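Uncharacterized protein (Cytophaga hutchinsonii ATCC 33406, PDB 3FF4) is of unknown function but has a CoA-binding domain of the Rossmann type and so probably binds coenzyme A or a related nucleotide. Local coordinates at residues A[25-30]-A[115-120]. Residues are numbered along the deposited sequence; the frame is centred on the assembly and turned at random. Where two conformers were deposited one is given.
Sequences ERLKSH and VMLSAG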
loop_
_atom_site.group_PDB
_atom_site.type_symbol
_atom_site.label_atom_id
_atom_site.label_comp_id
_atom_site.label_asym_id
_atom_site.label_seq_id
_atom_site.Cartn_x
_atom_site.Cartn_y
_atom_site.Cartn_z
ATOM N N GLU A 25 0.497 -9.762 6.611
ATOM C CA GLU A 25 1.170 -10.937 7.187
ATOM C C GLU A 25 2.607 -11.092 6.693
ATOM O O GLU A 25 3.504 -11.324 7.501
ATOM C CB GLU A 25 0.428 -12.237 6.866
ATOM C CG GLU A 25 -0.855 -12.447 7.623
ATOM C CD GLU A 25 -1.489 -13.823 7.358
ATOM O OE1 GLU A 25 -1.515 -14.271 6.177
ATOM O OE2 GLU A 25 -1.961 -14.449 8.340
ATOM N N ARG A 26 2.824 -10.994 5.374
ATOM C CA ARG A 26 4.187 -11.129 4.858
ATOM C C ARG A 26 5.062 -9.936 5.280
ATOM O O ARG A 26 6.202 -10.128 5.672
ATOM C CB ARG A 26 4.240 -11.326 3.337
ATOM C CG ARG A 26 3.591 -12.587 2.795
ATOM C CD ARG A 26 4.312 -13.880 3.188
ATOM N NE ARG A 26 3.777 -14.374 4.445
ATOM C CZ ARG A 26 4.518 -14.796 5.467
ATOM N NH1 ARG A 26 5.835 -14.807 5.386
ATOM N NH2 ARG A 26 3.941 -15.212 6.574
ATOM N N LEU A 27 4.537 -8.712 5.189
ATOM C CA LEU A 27 5.303 -7.531 5.607
ATOM C C LEU A 27 5.725 -7.678 7.049
ATOM O O LEU A 27 6.905 -7.505 7.402
ATOM C CB LEU A 27 4.461 -6.265 5.439
ATOM C CG LEU A 27 4.292 -5.801 3.991
ATOM C CD1 LEU A 27 3.086 -4.865 3.839
ATOM C CD2 LEU A 27 5.604 -5.150 3.429
ATOM N N LYS A 28 4.750 -8.030 7.882
ATOM C CA LYS A 28 5.002 -8.204 9.300
ATOM C C LYS A 28 6.054 -9.269 9.547
ATOM O O LYS A 28 6.979 -9.031 10.306
ATOM C CB LYS A 28 3.728 -8.520 10.071
ATOM C CG LYS A 28 3.993 -8.712 11.546
ATOM C CD LYS A 28 2.718 -8.868 12.352
ATOM C CE LYS A 28 3.038 -9.528 13.694
ATOM N NZ LYS A 28 2.499 -8.629 14.717
ATOM N N SER A 29 5.943 -10.426 8.897
ATOM C CA SER A 29 6.890 -11.512 9.199
ATOM C C SER A 29 8.268 -11.170 8.673
ATOM O O SER A 29 9.258 -11.738 9.130
ATOM C CB SER A 29 6.439 -12.882 8.664
ATOM O OG SER A 29 6.439 -12.868 7.252
ATOM N N HIS A 30 8.329 -10.258 7.708
ATOM C CA HIS A 30 9.610 -9.760 7.209
ATOM C C HIS A 30 10.174 -8.619 8.055
ATOM O O HIS A 30 11.325 -8.250 7.881
ATOM C CB HIS A 30 9.539 -9.365 5.720
ATOM C CG HIS A 30 9.697 -10.524 4.783
ATOM N ND1 HIS A 30 8.629 -11.261 4.325
ATOM C CD2 HIS A 30 10.801 -11.090 4.244
ATOM C CE1 HIS A 30 9.064 -12.220 3.527
ATOM N NE2 HIS A 30 10.379 -12.134 3.460
ATOM N N VAL A 115 5.135 -11.669 -3.990
ATOM C CA VAL A 115 6.218 -12.118 -4.870
ATOM C C VAL A 115 7.486 -11.311 -4.633
ATOM O O VAL A 115 8.584 -11.886 -4.531
ATOM C CB VAL A 115 5.786 -12.095 -6.340
ATOM C CG1 VAL A 115 6.964 -12.399 -7.274
ATOM C CG2 VAL A 115 4.662 -13.116 -6.544
HETATM N N MSE A 116 7.328 -9.995 -4.493
HETATM C CA MSE A 116 8.464 -9.128 -4.258
HETATM C C MSE A 116 9.193 -9.450 -2.951
HETATM O O MSE A 116 10.426 -9.480 -2.908
HETATM C CB MSE A 116 8.052 -7.654 -4.353
HETATM C CG MSE A 116 7.749 -7.253 -5.793
HETATM SE SE MSE A 116 6.729 -5.580 -5.749
HETATM C CE MSE A 116 8.127 -4.287 -5.211
ATOM N N LEU A 117 8.435 -9.709 -1.890
ATOM C CA LEU A 117 9.050 -10.027 -0.616
ATOM C C LEU A 117 9.814 -11.342 -0.745
ATOM O O LEU A 117 10.931 -11.481 -0.225
ATOM C CB LEU A 117 7.999 -10.067 0.515
ATOM C CG LEU A 117 7.603 -8.671 1.047
ATOM C CD1 LEU A 117 6.219 -8.628 1.692
ATOM C CD2 LEU A 117 8.701 -8.155 2.027
ATOM N N SER A 118 9.233 -12.314 -1.448
ATOM C CA SER A 118 9.909 -13.600 -1.624
ATOM C C SER A 118 11.116 -13.483 -2.540
ATOM O O SER A 118 12.176 -14.051 -2.258
ATOM C CB SER A 118 8.947 -14.655 -2.158
ATOM O OG SER A 118 8.164 -15.178 -1.112
ATOM N N ALA A 119 10.957 -12.729 -3.623
ATOM C CA ALA A 119 11.996 -12.612 -4.634
ATOM C C ALA A 119 13.174 -11.790 -4.152
ATOM O O ALA A 119 14.229 -11.820 -4.766
ATOM C CB ALA A 119 11.424 -12.020 -5.903
ATOM N N GLY A 120 12.988 -11.044 -3.064
ATOM C CA GLY A 120 14.045 -10.184 -2.537
ATOM C C GLY A 120 14.085 -8.829 -3.225
ATOM O O GLY A 120 15.076 -8.106 -3.137
#
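Arg26, Leu27 and His30 of helix 19-30 all meet a single side chain of helix 113-119, that of Leu117; the segment axes approach to 10.4 Å, their N-to-C directions 28° apart and so roughly parallel. At Arg26 it is the aliphatic root that touches: CB lies 3.7 Å from Leu117 CD1, whereas the chain, bent at chi2 and chi3, carries its guanidinium group away from the other helix. Leu27 points its CB away, yet its branch swings back, and CD2 comes 3.9 Å from Leu117 CD1, the two side chains crossing at about a right angle. Leu27 continues onto Thr7 and Ile9 of strand 7-10, Met116 packs on Arg85 and Ile87 of strand 85-88, and Phe122 touches both leucines; the contact thus joins two helices packed on the parallel sheet, consistent with the Rossmann-like CoA-binding family. His30 completes the contact through a CH-pi interaction: Leu117 CD2 sits 4.0 Å from the ring centroid and 22° off the normal, over the face but offset toward the rim. What fixes the ring's rotation is its ND1 donating to Arg26 O at 3.0 Å, with the acceptor essentially in the ring plane. The same oxygen also receives the backbone N of His30 and Ser29 OG, which makes three donors. With an alanine here instead of Leu117, CD1 and CD2 would be gone, and the His30 face would probably lose its methyl and a gap open toward Arg26 CB and Leu27. Because the crossing contacts are apolar and CH-pi, while the side-chain hydrogen bonds described stay within residues 25-30, cohesion here rests on van der Waals fit around one leucine.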